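Local coordinates for protein D-alanine--D-alanine ligase (Coxiella burnetii, PDB 3TQT) that probably joins two D-alanines into D-alanyl-D-alanine at the expense of ATP, supplying the dipeptide for peptidoglycan of the bacterial cell wall, at residues I7-G12 with Y37-I42; K26-T31 with P321-I326; E140-K145 with D216-V221; V185-L190 with K210-Y215. One frame throughout, in Å; residues are numbered along the deposited sequence.

Contact 1. Residues I7-G12 with Y37-I42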
loop_
_atom_site.group_PDB
_atom_site.type_symbol
_atom_site.label_atom_id
_atom_site.label_comp_id
_atom_site.label_asym_id
_atom_site.label_seq_id
_atom_site.Cartn_x
_atom_site.Cartn_y
_atom_site.Cartn_z
ATOM N N ILE A 7 18.263 8.227 -14.395
ATOM C CA ILE A 7 16.893 7.793 -14.317
ATOM C C ILE A 7 16.868 6.302 -14.631
ATOM O O ILE A 7 17.435 5.874 -15.639
ATOM C CB ILE A 7 16.037 8.541 -15.359
ATOM C CG1 ILE A 7 16.236 10.050 -15.208
ATOM C CG2 ILE A 7 14.573 8.147 -15.247
ATOM C CD1 ILE A 7 15.753 10.602 -13.875
ATOM N N SER A 8 16.222 5.527 -13.765
ATOM C CA SER A 8 15.992 4.105 -14.019
ATOM C C SER A 8 14.527 3.861 -14.367
ATOM O O SER A 8 13.627 4.210 -13.604
ATOM C CB SER A 8 16.358 3.278 -12.791
ATOM O OG SER A 8 17.763 3.148 -12.684
ATOM N N VAL A 9 14.282 3.272 -15.525
ATOM C CA VAL A 9 12.913 2.951 -15.905
ATOM C C VAL A 9 12.681 1.467 -15.666
ATOM O O VAL A 9 13.421 0.635 -16.186
ATOM C CB VAL A 9 12.644 3.330 -17.364
ATOM C CG1 VAL A 9 11.171 3.047 -17.744
ATOM C CG2 VAL A 9 12.994 4.797 -17.586
ATOM N N LEU A 10 11.684 1.138 -14.845
ATOM C CA LEU A 10 11.386 -0.260 -14.529
ATOM C C LEU A 10 10.263 -0.753 -15.407
ATOM O O LEU A 10 9.216 -0.110 -15.502
ATOM C CB LEU A 10 10.966 -0.423 -13.069
ATOM C CG LEU A 10 12.043 -0.459 -11.982
ATOM C CD1 LEU A 10 13.197 0.481 -12.286
ATOM C CD2 LEU A 10 11.420 -0.156 -10.615
ATOM N N CYS A 11 10.463 -1.906 -16.038
ATOM C CA CYS A 11 9.435 -2.455 -16.913
ATOM C C CYS A 11 9.413 -3.972 -16.893
ATOM O O CYS A 11 10.321 -4.608 -16.360
ATOM C CB CYS A 11 9.621 -1.969 -18.347
ATOM S SG CYS A 11 11.082 -2.644 -19.174
ATOM N N GLY A 12 8.359 -4.536 -17.486
ATOM C CA GLY A 12 8.188 -5.972 -17.558
ATOM C C GLY A 12 7.345 -6.412 -16.380
ATOM O O GLY A 12 6.205 -5.970 -16.218
ATOM N N TYR A 37 19.200 13.503 -18.842
ATOM C CA TYR A 37 19.152 12.214 -18.163
ATOM C C TYR A 37 20.100 11.190 -18.740
ATOM O O TYR A 37 20.261 11.098 -19.953
ATOM C CB TYR A 37 17.737 11.637 -18.231
ATOM C CG TYR A 37 16.683 12.603 -17.770
ATOM C CD1 TYR A 37 16.679 13.071 -16.463
ATOM C CD2 TYR A 37 15.690 13.048 -18.639
ATOM C CE1 TYR A 37 15.721 13.952 -16.027
ATOM C CE2 TYR A 37 14.731 13.943 -18.212
ATOM C CZ TYR A 37 14.750 14.387 -16.903
ATOM O OH TYR A 37 13.802 15.278 -16.458
ATOM N N LEU A 38 20.719 10.422 -17.853
ATOM C CA LEU A 38 21.366 9.184 -18.247
ATOM C C LEU A 38 20.350 8.116 -17.908
ATOM O O LEU A 38 19.972 7.952 -16.750
ATOM C CB LEU A 38 22.651 8.949 -17.463
ATOM C CG LEU A 38 23.826 9.839 -17.842
ATOM C CD1 LEU A 38 24.986 9.549 -16.909
ATOM C CD2 LEU A 38 24.214 9.599 -19.288
ATOM N N ILE A 39 19.892 7.403 -18.926
ATOM C CA ILE A 39 18.766 6.504 -18.766
ATOM C C ILE A 39 19.254 5.070 -18.632
ATOM O O ILE A 39 20.071 4.608 -19.436
ATOM C CB ILE A 39 17.822 6.631 -19.976
ATOM C CG1 ILE A 39 17.395 8.088 -20.149
ATOM C CG2 ILE A 39 16.613 5.684 -19.849
ATOM C CD1 ILE A 39 16.884 8.418 -21.522
ATOM N N SER A 40 18.783 4.391 -17.589
ATOM C CA SER A 40 18.991 2.955 -17.425
ATOM C C SER A 40 17.631 2.286 -17.417
ATOM O O SER A 40 16.651 2.840 -16.919
ATOM C CB SER A 40 19.722 2.647 -16.113
ATOM O OG SER A 40 21.005 3.229 -16.081
ATOM N N VAL A 41 17.557 1.089 -17.971
ATOM C CA VAL A 41 16.297 0.357 -17.970
ATOM C C VAL A 41 16.455 -0.869 -17.104
ATOM O O VAL A 41 17.421 -1.618 -17.248
ATOM C CB VAL A 41 15.883 -0.067 -19.385
ATOM C CG1 VAL A 41 14.528 -0.788 -19.348
ATOM C CG2 VAL A 41 15.824 1.154 -20.280
ATOM N N ILE A 42 15.529 -1.053 -16.175
ATOM C CA ILE A 42 15.547 -2.247 -15.359
ATOM C C ILE A 42 14.450 -3.142 -15.893
ATOM O O ILE A 42 13.287 -2.757 -15.901
ATOM C CB ILE A 42 15.265 -1.939 -13.877
ATOM C CG1 ILE A 42 16.297 -0.956 -13.318
ATOM C CG2 ILE A 42 15.239 -3.227 -13.067
ATOM C CD1 ILE A 42 17.674 -1.512 -13.252
#

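Contact 2. Residues K26-T31 with P321-I326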
loop_
_atom_site.group_PDB
_atom_site.type_symbol
_atom_site.label_atom_id
_atom_site.label_comp_id
_atom_site.label_asym_id
_atom_site.label_seq_id
_atom_site.Cartn_x
_atom_site.Cartn_y
_atom_site.Cartn_z
ATOM N N LYS A 26 9.497 1.817 -23.467
ATOM C CA LYS A 26 10.215 2.210 -24.668
ATOM C C LYS A 26 9.878 3.643 -25.050
ATOM O O LYS A 26 10.752 4.414 -25.415
ATOM C CB LYS A 26 9.926 1.259 -25.821
ATOM C CG LYS A 26 10.580 -0.096 -25.666
ATOM C CD LYS A 26 10.244 -0.974 -26.861
ATOM C CE LYS A 26 10.929 -2.322 -26.774
ATOM N NZ LYS A 26 12.118 -2.387 -27.659
ATOM N N ASN A 27 8.611 4.008 -24.957
ATOM C CA ASN A 27 8.225 5.367 -25.293
ATOM C C ASN A 27 8.872 6.354 -24.343
ATOM O O ASN A 27 9.388 7.387 -24.755
ATOM C CB ASN A 27 6.707 5.533 -25.232
ATOM C CG ASN A 27 6.262 6.912 -25.660
ATOM O OD1 ASN A 27 6.765 7.459 -26.642
ATOM N ND2 ASN A 27 5.335 7.493 -24.915
ATOM N N ILE A 28 8.830 6.027 -23.061
ATOM C CA ILE A 28 9.428 6.886 -22.058
ATOM C C ILE A 28 10.928 7.021 -22.325
ATOM O O ILE A 28 11.473 8.124 -22.325
ATOM C CB ILE A 28 9.174 6.322 -20.658
ATOM C CG1 ILE A 28 7.698 6.530 -20.288
ATOM C CG2 ILE A 28 10.103 6.987 -19.624
ATOM C CD1 ILE A 28 7.259 5.777 -19.062
ATOM N N VAL A 29 11.589 5.895 -22.568
ATOM C CA VAL A 29 13.035 5.917 -22.813
ATOM C C VAL A 29 13.354 6.717 -24.071
ATOM O O VAL A 29 14.318 7.471 -24.120
ATOM C CB VAL A 29 13.613 4.502 -22.902
ATOM C CG1 VAL A 29 14.991 4.515 -23.552
ATOM C CG2 VAL A 29 13.679 3.895 -21.495
ATOM N N ASN A 30 12.509 6.568 -25.078
ATOM C CA ASN A 30 12.693 7.279 -26.334
ATOM C C ASN A 30 12.412 8.772 -26.201
ATOM O O ASN A 30 12.903 9.584 -26.982
ATOM C CB ASN A 30 11.775 6.678 -27.402
ATOM C CG ASN A 30 12.104 7.174 -28.791
ATOM O OD1 ASN A 30 13.273 7.269 -29.154
ATOM N ND2 ASN A 30 11.078 7.505 -29.570
ATOM N N THR A 31 11.624 9.127 -25.195
ATOM C CA THR A 31 11.114 10.485 -25.074
ATOM C C THR A 31 11.809 11.301 -23.981
ATOM O O THR A 31 11.795 12.534 -24.024
ATOM C CB THR A 31 9.581 10.463 -24.861
ATOM O OG1 THR A 31 8.969 9.791 -25.978
ATOM C CG2 THR A 31 9.027 11.860 -24.774
ATOM N N PRO A 321 -0.803 4.307 -15.708
ATOM C CA PRO A 321 -1.535 4.173 -16.966
ATOM C C PRO A 321 -0.569 3.850 -18.090
ATOM O O PRO A 321 0.630 4.095 -17.933
ATOM C CB PRO A 321 -2.119 5.563 -17.170
ATOM C CG PRO A 321 -1.196 6.469 -16.462
ATOM C CD PRO A 321 -0.706 5.708 -15.267
ATOM N N GLY A 322 -1.081 3.301 -19.189
ATOM C CA GLY A 322 -0.260 3.067 -20.360
ATOM C C GLY A 322 0.484 4.336 -20.719
ATOM O O GLY A 322 -0.038 5.436 -20.552
ATOM N N PHE A 323 1.710 4.187 -21.204
ATOM C CA PHE A 323 2.537 5.347 -21.506
ATOM C C PHE A 323 3.219 5.194 -22.858
ATOM O O PHE A 323 4.222 5.863 -23.147
ATOM C CB PHE A 323 3.570 5.562 -20.397
ATOM C CG PHE A 323 3.560 6.939 -19.828
ATOM C CD1 PHE A 323 2.929 7.196 -18.617
ATOM C CD2 PHE A 323 4.153 7.988 -20.512
ATOM C CE1 PHE A 323 2.929 8.477 -18.079
ATOM C CE2 PHE A 323 4.152 9.275 -19.979
ATOM C CZ PHE A 323 3.545 9.513 -18.763
ATOM N N THR A 324 2.671 4.309 -23.691
ATOM C CA THR A 324 3.154 4.153 -25.052
ATOM C C THR A 324 2.829 5.425 -25.809
ATOM O O THR A 324 2.061 6.249 -25.340
ATOM C CB THR A 324 2.482 2.961 -25.767
ATOM O OG1 THR A 324 1.189 3.350 -26.244
ATOM C CG2 THR A 324 2.344 1.788 -24.808
ATOM N N ASN A 325 3.403 5.583 -26.992
ATOM C CA ASN A 325 3.196 6.802 -27.775
ATOM C C ASN A 325 1.746 7.041 -28.205
ATOM O O ASN A 325 1.392 8.132 -28.640
ATOM C CB ASN A 325 4.122 6.814 -28.998
ATOM C CG ASN A 325 3.964 5.572 -29.859
ATOM O OD1 ASN A 325 2.967 4.850 -29.759
ATOM N ND2 ASN A 325 4.950 5.319 -30.714
ATOM N N ILE A 326 0.906 6.023 -28.086
ATOM C CA ILE A 326 -0.502 6.195 -28.426
ATOM C C ILE A 326 -1.407 6.062 -27.203
ATOM O O ILE A 326 -2.635 6.080 -27.325
ATOM C CB ILE A 326 -0.959 5.159 -29.457
ATOM C CG1 ILE A 326 -0.934 3.754 -28.842
ATOM C CG2 ILE A 326 -0.107 5.239 -30.707
ATOM C CD1 ILE A 326 -1.560 2.690 -29.724
#

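Contact 3. Residues E140-K145 with D216-V221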
loop_
_atom_site.group_PDB
_atom_site.type_symbol
_atom_site.label_atom_id
_atom_site.label_comp_id
_atom_site.label_asym_id
_atom_site.label_seq_id
_atom_site.Cartn_x
_atom_site.Cartn_y
_atom_site.Cartn_z
ATOM N N GLU A 140 -7.108 -1.525 -5.901
ATOM C CA GLU A 140 -8.301 -2.267 -5.511
ATOM C C GLU A 140 -9.492 -1.350 -5.760
ATOM O O GLU A 140 -9.777 -0.454 -4.974
ATOM C CB GLU A 140 -8.253 -2.668 -4.041
ATOM C CG GLU A 140 -6.913 -3.231 -3.597
ATOM C CD GLU A 140 -6.834 -4.730 -3.755
ATOM O OE1 GLU A 140 -7.879 -5.399 -3.608
ATOM O OE2 GLU A 140 -5.730 -5.244 -4.026
ATOM N N LYS A 141 -10.178 -1.591 -6.866
ATOM C CA LYS A 141 -11.172 -0.661 -7.387
ATOM C C LYS A 141 -12.329 -0.418 -6.441
ATOM O O LYS A 141 -12.891 0.681 -6.425
ATOM C CB LYS A 141 -11.671 -1.143 -8.755
ATOM C CG LYS A 141 -10.544 -1.232 -9.785
ATOM C CD LYS A 141 -11.068 -1.635 -11.152
ATOM C CE LYS A 141 -11.312 -3.134 -11.234
ATOM N NZ LYS A 141 -10.043 -3.888 -11.418
ATOM N N ASP A 142 -12.678 -1.427 -5.647
ATOM C CA ASP A 142 -13.750 -1.253 -4.679
ATOM C C ASP A 142 -13.288 -0.399 -3.496
ATOM O O ASP A 142 -14.047 0.426 -2.971
ATOM C CB ASP A 142 -14.326 -2.600 -4.212
ATOM C CG ASP A 142 -13.279 -3.516 -3.535
ATOM O OD1 ASP A 142 -12.056 -3.418 -3.815
ATOM O OD2 ASP A 142 -13.704 -4.352 -2.717
ATOM N N LEU A 143 -12.033 -0.584 -3.095
ATOM C CA LEU A 143 -11.447 0.259 -2.050
ATOM C C LEU A 143 -11.363 1.706 -2.537
ATOM O O LEU A 143 -11.667 2.634 -1.791
ATOM C CB LEU A 143 -10.063 -0.261 -1.639
ATOM C CG LEU A 143 -9.277 0.559 -0.617
ATOM C CD1 LEU A 143 -10.095 0.755 0.669
ATOM C CD2 LEU A 143 -7.925 -0.115 -0.339
ATOM N N THR A 144 -10.960 1.896 -3.790
ATOM C CA THR A 144 -10.915 3.235 -4.375
ATOM C C THR A 144 -12.278 3.903 -4.248
ATOM O O THR A 144 -12.395 5.036 -3.777
ATOM C CB THR A 144 -10.581 3.208 -5.891
ATOM O OG1 THR A 144 -9.534 2.274 -6.151
ATOM C CG2 THR A 144 -10.154 4.594 -6.357
ATOM N N LYS A 145 -13.316 3.187 -4.666
ATOM C CA LYS A 145 -14.660 3.750 -4.629
ATOM C C LYS A 145 -15.131 4.026 -3.215
ATOM O O LYS A 145 -15.857 4.990 -2.979
ATOM C CB LYS A 145 -15.648 2.846 -5.364
ATOM C CG LYS A 145 -15.514 2.954 -6.874
ATOM C CD LYS A 145 -16.460 1.984 -7.559
ATOM C CE LYS A 145 -16.319 2.080 -9.060
ATOM N NZ LYS A 145 -17.464 1.398 -9.686
ATOM N N ASP A 216 -8.914 -13.749 -8.444
ATOM C CA ASP A 216 -8.720 -12.707 -7.438
ATOM C C ASP A 216 -9.454 -13.149 -6.181
ATOM O O ASP A 216 -10.405 -13.927 -6.247
ATOM C CB ASP A 216 -9.271 -11.370 -7.955
ATOM C CG ASP A 216 -8.627 -10.164 -7.288
ATOM O OD1 ASP A 216 -8.093 -10.323 -6.176
ATOM O OD2 ASP A 216 -8.658 -9.059 -7.882
ATOM N N ASP A 217 -9.032 -12.666 -5.024
ATOM C CA ASP A 217 -9.673 -13.131 -3.800
ATOM C C ASP A 217 -10.796 -12.205 -3.369
ATOM O O ASP A 217 -11.381 -12.359 -2.303
ATOM C CB ASP A 217 -8.653 -13.326 -2.669
ATOM C CG ASP A 217 -7.903 -12.053 -2.321
ATOM O OD1 ASP A 217 -8.218 -10.981 -2.878
ATOM O OD2 ASP A 217 -6.997 -12.123 -1.466
ATOM N N ARG A 218 -11.116 -11.241 -4.213
ATOM C CA ARG A 218 -12.255 -10.395 -3.930
ATOM C C ARG A 218 -12.761 -9.861 -5.247
ATOM O O ARG A 218 -11.988 -9.619 -6.169
ATOM C CB ARG A 218 -11.855 -9.246 -3.008
ATOM C CG ARG A 218 -13.012 -8.602 -2.267
ATOM C CD ARG A 218 -12.492 -7.639 -1.170
ATOM N NE ARG A 218 -11.949 -6.408 -1.739
ATOM C CZ ARG A 218 -10.666 -6.065 -1.715
ATOM N NH1 ARG A 218 -9.760 -6.858 -1.134
ATOM N NH2 ARG A 218 -10.286 -4.919 -2.263
ATOM N N LEU A 219 -14.065 -9.711 -5.362
ATOM C CA LEU A 219 -14.594 -9.191 -6.602
ATOM C C LEU A 219 -15.592 -8.100 -6.303
ATOM O O LEU A 219 -15.993 -7.891 -5.157
ATOM C CB LEU A 219 -15.232 -10.306 -7.435
ATOM C CG LEU A 219 -16.466 -11.029 -6.908
ATOM C CD1 LEU A 219 -17.724 -10.168 -7.055
ATOM C CD2 LEU A 219 -16.634 -12.341 -7.677
ATOM N N MET A 220 -15.988 -7.402 -7.352
ATOM C CA MET A 220 -17.012 -6.405 -7.230
ATOM C C MET A 220 -17.977 -6.580 -8.377
ATOM O O MET A 220 -17.592 -6.907 -9.504
ATOM C CB MET A 220 -16.404 -5.001 -7.238
ATOM C CG MET A 220 -15.569 -4.677 -8.463
ATOM S SD MET A 220 -14.417 -3.343 -8.091
ATOM C CE MET A 220 -15.564 -2.037 -7.640
ATOM N N VAL A 221 -19.243 -6.376 -8.065
ATOM C CA VAL A 221 -20.288 -6.401 -9.062
ATOM C C VAL A 221 -20.668 -4.956 -9.311
ATOM O O VAL A 221 -20.750 -4.155 -8.367
ATOM C CB VAL A 221 -21.498 -7.202 -8.556
ATOM C CG1 VAL A 221 -22.556 -7.350 -9.659
ATOM C CG2 VAL A 221 -21.048 -8.576 -8.046
HETATM O O HOH W 1 -7.370 -8.216 -4.228
#

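Contact 4. Residues V185-L190 with K210-Y215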
loop_
_atom_site.group_PDB
_atom_site.type_symbol
_atom_site.label_atom_id
_atom_site.label_comp_id
_atom_site.label_asym_id
_atom_site.label_seq_id
_atom_site.Cartn_x
_atom_site.Cartn_y
_atom_site.Cartn_z
ATOM N N VAL A 185 -19.311 -8.605 -13.429
ATOM C CA VAL A 185 -18.615 -9.239 -12.319
ATOM C C VAL A 185 -17.129 -9.105 -12.603
ATOM O O VAL A 185 -16.636 -9.654 -13.583
ATOM C CB VAL A 185 -19.029 -10.715 -12.158
ATOM C CG1 VAL A 185 -18.240 -11.383 -11.022
ATOM C CG2 VAL A 185 -20.539 -10.807 -11.906
ATOM N N LYS A 186 -16.437 -8.355 -11.745
ATOM C CA LYS A 186 -15.073 -7.889 -11.986
ATOM C C LYS A 186 -14.145 -8.283 -10.838
ATOM O O LYS A 186 -14.507 -8.130 -9.679
ATOM C CB LYS A 186 -15.048 -6.353 -11.996
ATOM C CG LYS A 186 -15.617 -5.645 -13.204
ATOM C CD LYS A 186 -15.339 -4.141 -13.046
ATOM C CE LYS A 186 -15.575 -3.354 -14.327
ATOM N NZ LYS A 186 -17.002 -3.389 -14.766
ATOM N N ALA A 187 -12.934 -8.735 -11.149
ATOM C CA ALA A 187 -11.915 -8.815 -10.108
ATOM C C ALA A 187 -11.691 -7.404 -9.559
ATOM O O ALA A 187 -11.702 -6.424 -10.318
ATOM C CB ALA A 187 -10.620 -9.374 -10.677
ATOM N N VAL A 188 -11.498 -7.279 -8.256
ATOM C CA VAL A 188 -11.235 -5.949 -7.688
ATOM C C VAL A 188 -9.900 -5.377 -8.151
ATOM O O VAL A 188 -9.751 -4.168 -8.299
ATOM C CB VAL A 188 -11.264 -5.931 -6.136
ATOM C CG1 VAL A 188 -12.654 -6.270 -5.609
ATOM C CG2 VAL A 188 -10.196 -6.864 -5.575
ATOM N N SER A 189 -8.929 -6.242 -8.407
ATOM C CA SER A 189 -7.574 -5.746 -8.591
ATOM C C SER A 189 -6.899 -6.246 -9.857
ATOM O O SER A 189 -5.684 -6.156 -9.981
ATOM C CB SER A 189 -6.716 -6.129 -7.382
ATOM O OG SER A 189 -6.488 -7.528 -7.370
ATOM N N LEU A 190 -7.677 -6.779 -10.793
ATOM C CA LEU A 190 -7.106 -7.263 -12.048
ATOM C C LEU A 190 -7.773 -6.577 -13.234
ATOM O O LEU A 190 -9.001 -6.451 -13.275
ATOM C CB LEU A 190 -7.266 -8.779 -12.169
ATOM C CG LEU A 190 -6.717 -9.597 -11.002
ATOM C CD1 LEU A 190 -7.031 -11.080 -11.205
ATOM C CD2 LEU A 190 -5.219 -9.362 -10.851
ATOM N N LYS A 210 -17.960 -17.422 -9.624
ATOM C CA LYS A 210 -17.080 -18.567 -9.452
ATOM C C LYS A 210 -15.805 -18.381 -10.271
ATOM O O LYS A 210 -14.694 -18.628 -9.790
ATOM C CB LYS A 210 -17.808 -19.854 -9.869
ATOM C CG LYS A 210 -16.971 -21.119 -9.758
ATOM C CD LYS A 210 -17.845 -22.370 -9.831
ATOM C CE LYS A 210 -17.030 -23.639 -9.601
ATOM N NZ LYS A 210 -17.884 -24.774 -9.160
ATOM N N GLU A 211 -15.971 -17.926 -11.507
ATOM C CA GLU A 211 -14.842 -17.755 -12.412
ATOM C C GLU A 211 -13.865 -16.697 -11.907
ATOM O O GLU A 211 -12.660 -16.924 -11.858
ATOM C CB GLU A 211 -15.339 -17.376 -13.804
ATOM C CG GLU A 211 -14.279 -16.786 -14.695
ATOM C CD GLU A 211 -13.539 -17.820 -15.509
ATOM O OE1 GLU A 211 -13.458 -18.991 -15.071
ATOM O OE2 GLU A 211 -13.040 -17.453 -16.595
ATOM N N VAL A 212 -14.387 -15.538 -11.526
ATOM C CA VAL A 212 -13.516 -14.469 -11.068
ATOM C C VAL A 212 -12.773 -14.842 -9.800
ATOM O O VAL A 212 -11.626 -14.434 -9.608
ATOM C CB VAL A 212 -14.268 -13.154 -10.847
ATOM C CG1 VAL A 212 -13.328 -12.134 -10.191
ATOM C CG2 VAL A 212 -14.802 -12.632 -12.181
ATOM N N PHE A 213 -13.407 -15.629 -8.935
ATOM C CA PHE A 213 -12.726 -16.075 -7.719
ATOM C C PHE A 213 -11.619 -17.077 -7.986
ATOM O O PHE A 213 -10.899 -17.467 -7.062
ATOM C CB PHE A 213 -13.694 -16.651 -6.703
ATOM C CG PHE A 213 -14.443 -15.617 -5.927
ATOM C CD1 PHE A 213 -13.814 -14.462 -5.490
ATOM C CD2 PHE A 213 -15.785 -15.795 -5.641
ATOM C CE1 PHE A 213 -14.521 -13.503 -4.771
ATOM C CE2 PHE A 213 -16.483 -14.842 -4.920
ATOM C CZ PHE A 213 -15.852 -13.702 -4.497
ATOM N N ARG A 214 -11.482 -17.502 -9.237
ATOM C CA ARG A 214 -10.307 -18.272 -9.618
ATOM C C ARG A 214 -9.100 -17.356 -9.853
ATOM O O ARG A 214 -7.967 -17.820 -9.898
ATOM C CB ARG A 214 -10.573 -19.105 -10.875
ATOM C CG ARG A 214 -11.641 -20.186 -10.700
ATOM C CD ARG A 214 -12.022 -20.818 -12.046
ATOM N NE ARG A 214 -10.875 -21.377 -12.763
ATOM C CZ ARG A 214 -10.409 -22.615 -12.591
ATOM N NH1 ARG A 214 -10.988 -23.429 -11.716
ATOM N NH2 ARG A 214 -9.362 -23.043 -13.289
ATOM N N TYR A 215 -9.349 -16.057 -9.998
ATOM C CA TYR A 215 -8.294 -15.102 -10.356
ATOM C C TYR A 215 -7.929 -14.124 -9.243
ATOM O O TYR A 215 -6.787 -13.686 -9.142
ATOM C CB TYR A 215 -8.738 -14.277 -11.555
ATOM C CG TYR A 215 -9.225 -15.111 -12.700
ATOM C CD1 TYR A 215 -8.659 -16.346 -12.963
ATOM C CD2 TYR A 215 -10.250 -14.665 -13.522
ATOM C CE1 TYR A 215 -9.100 -17.122 -14.010
ATOM C CE2 TYR A 215 -10.702 -15.437 -14.571
ATOM C CZ TYR A 215 -10.119 -16.661 -14.812
ATOM O OH TYR A 215 -10.555 -17.434 -15.858
#

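Contact 1. Residues I7-G12 with Y37-I42
Ile7 and Tyr37 meet at one end of this strand pair, the isoleucine branch slanting across the ring at an oblique angle. CG1 of Ile7 comes to 3.3 Å from CD1 of Tyr37, and its CD1 carries on past the same ring atom. The ring's far end is tied down by a hydrogen bond from Tyr37 OH to Asp345 of helix 340-370. At the other end Leu10 and Ile42 run side by side, pointing the same way, with Leu10 CD1 3.6 Å from Ile42 CB. Between them the backbones form a regular parallel pairing: Ser40 N donates to Ile7 O at 2.8 Å, and Val9 N to Ser40 O likewise. Strands 5-12 and 37-44 flank helix 18-31 in sequence, which makes a beta-alpha-beta unit of the Rossmann-like N-terminal domain. Side chains alternate between the sheet faces. Ser8, Leu10, Ser40 and Ile42 share one, where Ser8 OG is bonded to the indole N-H of Trp87. Val9 and Val41 are turned to the other, against helix 18-31. Cys11 has SG set between its backbone N and carbonyl carbon (chi1 69°), where it rests 3.9 Å from Val41 CG1.

Contact 2. Residues K26-T31 with P321-I326
Asn27 reaches from the helix to the loop backbone and gives its amide N-H to a carbonyl: ND2 lies 2.6 Å from Phe323 O, with an N-H...O angle of 163°. The acceptor sits in the plane of the amide, while the donor stands somewhat out of the carbonyl plane. With CG anti to the backbone N (chi1 -176°), the Asn27 amide extends off the helix to this oxygen. Beside that bond is the close-packed part, where Ile28 crosses the Phe323 side chain at about a right angle. Ile28 CG1 stands 3.8 Å from Phe323 CD2, and its CD1 touches Phe323 CB at 3.9 Å. The contact brings helix 18-31 of the N-terminal domain against the loop that follows strand 312-318 of the ATP-grasp part, two regions almost 300 residues apart in sequence. Met105, Met299 and Leu344 also pack on the Phe323 side chain, and Ser24 OG is hydrogen-bonded to Phe323 N. Toward solvent the fit slackens. Exposed Asn325 offers mainly CB, 3.6 Å from Asn27 OD1, and the two amide planes stand 59° apart. Thr324 has its CB pointing away from the helix; its OG1 is bonded to Ser327 and accepts from Ile326 N, forming an ST turn.

Contact 3. Residues E140-K145 with D216-V221
Arg218 grips Asp142 side-on, through NE and one terminal nitrogen. NE donates to Asp142 OD2 at 2.9 Å and NH2 to Asp142 OD1 at 2.8 Å, both bonds nearly straight. Each oxygen uses its syn lone pair, and the carboxylate and guanidinium planes are only 20° apart, so this pairing holds the arginine head flat. Both carboxylate oxygens have a second partner: OD2 bonds to Thr160 OG1, and OD1 weakly accepts Leu143 N. NH2 is shared as well. Glu140 OE1 approaches it obliquely at 2.8 Å, but the hydrogen bond is weak, bent to 123°. Water 1 lies 2.9 Å from Glu140 OE1 and 3.0 Å from Asp216 OD1, bridging two carboxylates that would probably repel each other if both are charged. Next to the ion pairs Met220 SD packs 3.6 Å from Lys141 CB, and its methyl CE presses on Asp142 CB. Lys145 NZ is bound by Glu222, Asn315 and the Val156 carbonyl. His295 of the second subunit packs on Arg218. The result is a largely buried salt-bridge network between the N-terminal end of helix 141-150, with its N-cap Glu140, and the residue leading into strand 219-223, within the predicted ATP-binding region of the ATP-grasp fold.

Contact 4. Residues V185-L190 with K210-Y215
Val212 is the central bump here, its two methyls spread against the strand. CG2 meets Val185 CG1 at 3.8 Å, and CG1 settles over the backbone of Ala187, 3.6 Å from Ala187 N. Having CG1 anti to its backbone N (chi1 172°) lets Val212 spread the two branches over Val185 and Ala187. Ala187 has only CB to offer, and this small side chain lets Val212 CG1 come to 3.9 Å from Ala187 CB. The pieces belong to strand 183-187 and the C-terminal part of helix 202-212, which lies over one face of the four-stranded antiparallel sheet of the ATP-grasp part; Leu219 and Leu197 from the neighbouring strands also touch Val212. Beyond the strand, Leu190 makes the second fit. Its CD1 pushes against Tyr215, 3.6 Å from CB and 3.3 Å from the carbonyl O, the two side chains crossing at about a right angle. The phenol ring itself turns away from Leu190 and back over its own segment. There Glu211 O sits 3.6 Å above the ring, over its centre, while Tyr215 OH donates to Glu211 OE2 at 2.6 Å, meeting it from above the carboxylate plane. Tyr365 and Lys368 of the second subunit pack on Leu190 and Tyr215, respectively.

In the fold
The four contacts form two pairs. Contacts 1 and 2, with centres about 12 Å apart, share helix 18-31: Val29 CG2 lies 3.7 Å from Val41 CG2, and through contact 2 the same helix joins that unit to the C-terminal half. Contacts 3 and 4, centres about 9 Å apart, join through neighbouring strands, Met220 N bonding to Lys186 O and Ser189 OG to Asp216 OD2; both touch the second subunit. The pairs stand about 28 to 32 Å apart, centre to centre. Contact 4 and residues 216-221 lie within the predicted ATP-binding region. The side chains of Lys141 and Lys186 are about 4 and 7 Å from that of Glu316, a predicted magnesium ligand, whereas Phe323's is about 10 Å from that of Asn318, another.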